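Local coordinates for protein tyrocidine synthetase 3 (Brevibacillus brevis, PDB 2JGP) that probably forms peptide bonds during nonribosomal synthesis of the antibiotic tyrocidine, through a condensation domain paired with a peptidyl carrier domain, at residues 292-306 / 479-493. Residues are numbered along the deposited sequence; the frame is centred on the assembly and turned at random.
Sequences DFTRPSTQSFAGDQC and GVEYSTSLFTRETME
With CG of D292 anti to its carbonyl carbon (chi1 -65°), the carboxylate reaches the start of helix 489-508, and the matching turn of T491 brings OG1 in from the opposite direction. T491 OG1 donates to the syn lone pair of D292 OD2 at 2.7 Å. The same oxygen takes T488 N on its anti side, 2.8 Å away and almost straight at 172°. T488 meanwhile N-caps the helix, its OG1 accepting from T491 N at 3.1 Å; D292 thus meets the capped turn through both T488 N and T491 OG1. Next to it, D292 N bonds L486 O, and the F293 ring rests its CZ on T488 CG2.

At the other end, strand 303-309 pairs antiparallel with 476-483 as an outer strand of the sheet. D304 and Y482 exchange two backbone bonds, as do C306 and V480. R489 arches over from the helix, a bend at chi3 turning its guanidinium toward Q305 O, which NH1 and NH2 grip end-on, each at 3.2 Å. Its NH2 also makes a salt bridge to D304 OD1 (3.1 Å), the carboxylate and guanidinium planes standing 89° apart. C306 SG packs against M492 CB, on the sheet face it shares with V480 and Y482.

Between these ends, one water joins S300 OG, A302 O and S485 N. The condensation domain's edge strand and its lead-in loop are thus tied to both strand and helix, and the T488 N-H and T491 hydroxyl, at the helix start, probably help to stabilise the negative charge on OD2 of D292.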
loop_
_atom_site.group_PDB
_atom_site.type_symbol
_atom_site.label_atom_id
_atom_site.label_comp_id
_atom_site.label_asym_id
_atom_site.label_seq_id
_atom_site.Cartn_x
_atom_site.Cartn_y
_atom_site.Cartn_z
ATOM N N ASP A 292 -7.148 25.771 11.030
ATOM C CA ASP A 292 -7.142 26.642 12.208
ATOM C C ASP A 292 -6.084 27.736 12.091
ATOM O O ASP A 292 -6.232 28.815 12.656
ATOM C CB ASP A 292 -6.910 25.818 13.475
ATOM C CG ASP A 292 -8.053 24.855 13.756
ATOM O OD1 ASP A 292 -9.222 25.293 13.733
ATOM O OD2 ASP A 292 -7.789 23.661 14.000
ATOM N N PHE A 293 -5.014 27.442 11.362
ATOM C CA PHE A 293 -3.937 28.393 11.137
ATOM C C PHE A 293 -3.705 28.493 9.640
ATOM O O PHE A 293 -4.048 27.579 8.889
ATOM C CB PHE A 293 -2.666 27.918 11.844
ATOM C CG PHE A 293 -2.889 27.499 13.272
ATOM C CD1 PHE A 293 -2.868 26.156 13.628
ATOM C CD2 PHE A 293 -3.141 28.445 14.250
ATOM C CE1 PHE A 293 -3.086 25.762 14.943
ATOM C CE2 PHE A 293 -3.355 28.066 15.565
ATOM C CZ PHE A 293 -3.328 26.720 15.914
ATOM N N THR A 294 -3.130 29.606 9.215
ATOM C CA THR A 294 -2.835 29.842 7.809
ATOM C C THR A 294 -1.846 28.802 7.309
ATOM O O THR A 294 -0.926 28.418 8.028
ATOM C CB THR A 294 -2.237 31.257 7.606
ATOM O OG1 THR A 294 -3.160 32.242 8.084
ATOM C CG2 THR A 294 -1.928 31.523 6.140
ATOM N N ARG A 295 -2.049 28.329 6.084
ATOM C CA ARG A 295 -1.154 27.346 5.492
ATOM C C ARG A 295 0.220 27.988 5.281
ATOM O O ARG A 295 0.313 29.059 4.681
ATOM C CB ARG A 295 -1.717 26.830 4.168
ATOM C CG ARG A 295 -0.841 25.798 3.477
ATOM C CD ARG A 295 -1.440 25.384 2.147
ATOM N NE ARG A 295 -2.699 24.682 2.345
ATOM C CZ ARG A 295 -2.806 23.391 2.645
ATOM N NH1 ARG A 295 -1.730 22.622 2.758
ATOM N NH2 ARG A 295 -4.005 22.865 2.813
ATOM N N PRO A 296 1.287 27.349 5.798
ATOM C CA PRO A 296 2.634 27.869 5.566
ATOM C C PRO A 296 2.991 27.872 4.081
ATOM O O PRO A 296 2.477 27.047 3.325
ATOM C CB PRO A 296 3.532 26.879 6.321
ATOM C CG PRO A 296 2.662 26.173 7.252
ATOM C CD PRO A 296 1.312 26.128 6.623
ATOM N N SER A 297 3.869 28.779 3.670
ATOM C CA SER A 297 4.274 28.860 2.263
ATOM C C SER A 297 5.242 27.745 1.860
ATOM O O SER A 297 5.456 27.510 0.670
ATOM C CB SER A 297 4.897 30.214 1.949
ATOM O OG SER A 297 5.090 30.341 0.552
ATOM N N THR A 298 5.837 27.081 2.849
ATOM C CA THR A 298 6.648 25.892 2.618
ATOM C C THR A 298 6.035 24.771 3.440
ATOM O O THR A 298 5.523 25.014 4.529
ATOM C CB THR A 298 8.109 26.103 3.053
ATOM O OG1 THR A 298 8.198 26.113 4.483
ATOM C CG2 THR A 298 8.660 27.419 2.514
ATOM N N GLN A 299 6.082 23.544 2.937
ATOM C CA GLN A 299 5.452 22.449 3.657
ATOM C C GLN A 299 6.095 22.249 5.030
ATOM O O GLN A 299 7.307 22.373 5.195
ATOM C CB GLN A 299 5.462 21.146 2.861
ATOM C CG GLN A 299 4.788 20.011 3.618
ATOM C CD GLN A 299 4.056 19.031 2.730
ATOM O OE1 GLN A 299 4.280 18.968 1.518
ATOM N NE2 GLN A 299 3.162 18.259 3.335
ATOM N N SER A 300 5.231 22.001 6.006
ATOM C CA SER A 300 5.608 21.731 7.375
ATOM C C SER A 300 5.310 20.264 7.619
ATOM O O SER A 300 4.235 19.784 7.269
ATOM C CB SER A 300 4.777 22.610 8.312
ATOM O OG SER A 300 5.079 22.368 9.671
ATOM N N PHE A 301 6.265 19.548 8.200
ATOM C CA PHE A 301 6.110 18.116 8.424
ATOM C C PHE A 301 5.809 17.756 9.878
ATOM O O PHE A 301 5.579 16.589 10.186
ATOM C CB PHE A 301 7.357 17.394 7.927
ATOM C CG PHE A 301 7.557 17.517 6.448
ATOM C CD1 PHE A 301 8.532 18.350 5.927
ATOM C CD2 PHE A 301 6.738 16.816 5.569
ATOM C CE1 PHE A 301 8.708 18.470 4.553
ATOM C CE2 PHE A 301 6.910 16.928 4.194
ATOM C CZ PHE A 301 7.895 17.758 3.687
ATOM N N ALA A 302 5.804 18.755 10.760
ATOM C CA ALA A 302 5.444 18.541 12.152
ATOM C C ALA A 302 4.035 17.964 12.212
ATOM O O ALA A 302 3.114 18.472 11.567
ATOM C CB ALA A 302 5.524 19.846 12.940
ATOM N N GLY A 303 3.881 16.884 12.970
ATOM C CA GLY A 303 2.613 16.181 13.042
ATOM C C GLY A 303 2.224 15.819 14.456
ATOM O O GLY A 303 3.035 15.881 15.388
ATOM N N ASP A 304 0.954 15.474 14.607
ATOM C CA ASP A 304 0.452 14.839 15.814
ATOM C C ASP A 304 -0.659 13.894 15.407
ATOM O O ASP A 304 -1.038 13.856 14.243
ATOM C CB ASP A 304 -0.092 15.867 16.790
ATOM C CG ASP A 304 0.250 15.533 18.233
ATOM O OD1 ASP A 304 0.053 14.361 18.663
ATOM O OD2 ASP A 304 0.719 16.456 18.923
ATOM N N GLN A 305 -1.178 13.140 16.372
ATOM C CA GLN A 305 -2.201 12.140 16.096
ATOM C C GLN A 305 -3.286 12.151 17.160
ATOM O O GLN A 305 -3.035 12.511 18.308
ATOM C CB GLN A 305 -1.571 10.743 16.017
ATOM C CG GLN A 305 -2.594 9.621 15.830
ATOM C CD GLN A 305 -1.973 8.270 15.524
ATOM O OE1 GLN A 305 -0.828 8.177 15.072
ATOM N NE2 GLN A 305 -2.742 7.208 15.754
ATOM N N CYS A 306 -4.493 11.758 16.759
ATOM C CA CYS A 306 -5.557 11.430 17.701
ATOM C C CYS A 306 -6.240 10.145 17.245
ATOM O O CYS A 306 -6.245 9.821 16.053
ATOM C CB CYS A 306 -6.565 12.572 17.824
ATOM S SG CYS A 306 -7.301 13.075 16.271
ATOM N N GLY A 479 -7.999 6.708 13.363
ATOM C CA GLY A 479 -6.810 7.501 13.672
ATOM C C GLY A 479 -6.619 8.611 12.652
ATOM O O GLY A 479 -6.830 8.402 11.454
ATOM N N VAL A 480 -6.229 9.791 13.131
ATOM C CA VAL A 480 -5.899 10.914 12.255
ATOM C C VAL A 480 -4.540 11.468 12.651
ATOM O O VAL A 480 -4.344 11.900 13.786
ATOM C CB VAL A 480 -6.971 12.022 12.303
ATOM C CG1 VAL A 480 -6.583 13.196 11.398
ATOM C CG2 VAL A 480 -8.323 11.461 11.888
ATOM N N GLU A 481 -3.600 11.397 11.712
ATOM C CA GLU A 481 -2.299 12.023 11.833
ATOM C C GLU A 481 -2.397 13.303 11.021
ATOM O O GLU A 481 -2.725 13.258 9.840
ATOM C CB GLU A 481 -1.220 11.108 11.261
ATOM C CG GLU A 481 0.153 11.732 11.135
ATOM C CD GLU A 481 1.071 10.883 10.281
ATOM O OE1 GLU A 481 1.645 9.915 10.818
ATOM O OE2 GLU A 481 1.209 11.182 9.071
ATOM N N TYR A 482 -2.117 14.440 11.650
ATOM C CA TYR A 482 -2.378 15.731 11.016
ATOM C C TYR A 482 -1.225 16.703 11.191
ATOM O O TYR A 482 -0.435 16.582 12.127
ATOM C CB TYR A 482 -3.658 16.345 11.583
ATOM C CG TYR A 482 -3.618 16.604 13.071
ATOM C CD1 TYR A 482 -3.205 17.833 13.572
ATOM C CD2 TYR A 482 -4.008 15.624 13.976
ATOM C CE1 TYR A 482 -3.169 18.078 14.941
ATOM C CE2 TYR A 482 -3.975 15.859 15.344
ATOM C CZ TYR A 482 -3.558 17.084 15.817
ATOM O OH TYR A 482 -3.523 17.318 17.163
ATOM N N SER A 483 -1.161 17.674 10.286
ATOM C CA SER A 483 -0.162 18.732 10.327
ATOM C C SER A 483 -0.426 19.670 11.499
ATOM O O SER A 483 -1.490 20.275 11.578
ATOM C CB SER A 483 -0.199 19.539 9.027
ATOM O OG SER A 483 0.058 18.713 7.911
ATOM N N THR A 484 0.554 19.798 12.391
ATOM C CA THR A 484 0.455 20.691 13.546
ATOM C C THR A 484 0.333 22.164 13.121
ATOM O O THR A 484 -0.220 22.989 13.850
ATOM C CB THR A 484 1.691 20.513 14.463
ATOM O OG1 THR A 484 1.805 19.129 14.826
ATOM C CG2 THR A 484 1.569 21.354 15.721
ATOM N N SER A 485 0.850 22.483 11.939
ATOM C CA SER A 485 0.816 23.846 11.420
ATOM C C SER A 485 -0.565 24.263 10.897
ATOM O O SER A 485 -0.782 25.442 10.629
ATOM C CB SER A 485 1.845 23.994 10.302
ATOM O OG SER A 485 1.509 23.155 9.218
ATOM N N LEU A 486 -1.480 23.309 10.756
ATOM C CA LEU A 486 -2.796 23.557 10.152
ATOM C C LEU A 486 -3.987 23.364 11.099
ATOM O O LEU A 486 -4.950 24.138 11.044
ATOM C CB LEU A 486 -2.982 22.650 8.938
ATOM C CG LEU A 486 -1.981 22.783 7.787
ATOM C CD1 LEU A 486 -2.379 21.823 6.658
ATOM C CD2 LEU A 486 -1.900 24.213 7.283
ATOM N N PHE A 487 -3.937 22.335 11.947
ATOM C CA PHE A 487 -5.092 21.964 12.776
ATOM C C PHE A 487 -4.750 21.831 14.253
ATOM O O PHE A 487 -3.652 21.396 14.614
ATOM C CB PHE A 487 -5.709 20.642 12.302
ATOM C CG PHE A 487 -5.932 20.567 10.816
ATOM C CD1 PHE A 487 -6.967 21.275 10.220
ATOM C CD2 PHE A 487 -5.114 19.779 10.017
ATOM C CE1 PHE A 487 -7.177 21.199 8.850
ATOM C CE2 PHE A 487 -5.316 19.702 8.648
ATOM C CZ PHE A 487 -6.352 20.412 8.065
ATOM N N THR A 488 -5.705 22.214 15.099
ATOM C CA THR A 488 -5.610 21.988 16.533
ATOM C C THR A 488 -6.107 20.574 16.835
ATOM O O THR A 488 -6.818 19.964 16.027
ATOM C CB THR A 488 -6.464 23.000 17.329
ATOM O OG1 THR A 488 -7.855 22.799 17.042
ATOM C CG2 THR A 488 -6.085 24.433 16.980
ATOM N N ARG A 489 -5.726 20.057 18.000
ATOM C CA ARG A 489 -6.241 18.778 18.485
ATOM C C ARG A 489 -7.766 18.789 18.566
ATOM O O ARG A 489 -8.414 17.806 18.207
ATOM C CB ARG A 489 -5.656 18.456 19.861
ATOM C CG ARG A 489 -6.225 17.196 20.501
ATOM C CD ARG A 489 -5.384 16.754 21.682
ATOM N NE ARG A 489 -4.048 16.345 21.255
ATOM C CZ ARG A 489 -3.752 15.180 20.679
ATOM N NH1 ARG A 489 -4.693 14.271 20.455
ATOM N NH2 ARG A 489 -2.495 14.922 20.328
ATOM N N GLU A 490 -8.326 19.898 19.046
ATOM C CA GLU A 490 -9.773 20.053 19.191
ATOM C C GLU A 490 -10.487 19.848 17.853
ATOM O O GLU A 490 -11.447 19.076 17.768
ATOM C CB GLU A 490 -10.104 21.437 19.769
ATOM C CG GLU A 490 -11.592 21.739 19.924
ATOM C CD GLU A 490 -11.861 23.172 20.362
ATOM O OE1 GLU A 490 -10.949 23.828 20.913
ATOM O OE2 GLU A 490 -12.995 23.647 20.156
ATOM N N THR A 491 -10.004 20.538 16.820
ATOM C CA THR A 491 -10.577 20.444 15.472
ATOM C C THR A 491 -10.539 19.026 14.910
ATOM O O THR A 491 -11.482 18.588 14.246
ATOM C CB THR A 491 -9.849 21.394 14.491
ATOM O OG1 THR A 491 -10.147 22.750 14.840
ATOM C CG2 THR A 491 -10.278 21.134 13.034
ATOM N N MET A 492 -9.451 18.312 15.180
ATOM C CA MET A 492 -9.262 16.968 14.640
ATOM C C MET A 492 -10.054 15.918 15.416
ATOM O O MET A 492 -10.554 14.959 14.828
ATOM C CB MET A 492 -7.773 16.621 14.598
ATOM C CG MET A 492 -7.011 17.415 13.549
ATOM S SD MET A 492 -7.378 16.857 11.873
ATOM C CE MET A 492 -8.629 18.029 11.358
ATOM N N GLU A 493 -10.171 16.093 16.730
ATOM C CA GLU A 493 -11.070 15.241 17.518
ATOM C C GLU A 493 -12.524 15.415 17.066
ATOM O O GLU A 493 -13.267 14.443 16.995
ATOM C CB GLU A 493 -10.913 15.506 19.019
ATOM C CG GLU A 493 -9.597 14.960 19.587
ATOM C CD GLU A 493 -9.373 15.301 21.051
ATOM O OE1 GLU A 493 -10.145 16.103 21.622
ATOM O OE2 GLU A 493 -8.406 14.766 21.634
HETATM O O HOH W 1 2.952 20.860 10.456
HETATM O O HOH W 2 1.899 22.236 6.429
HETATM O O HOH W 3 2.269 18.149 6.869
HETATM O O HOH W 4 1.038 18.699 17.326
#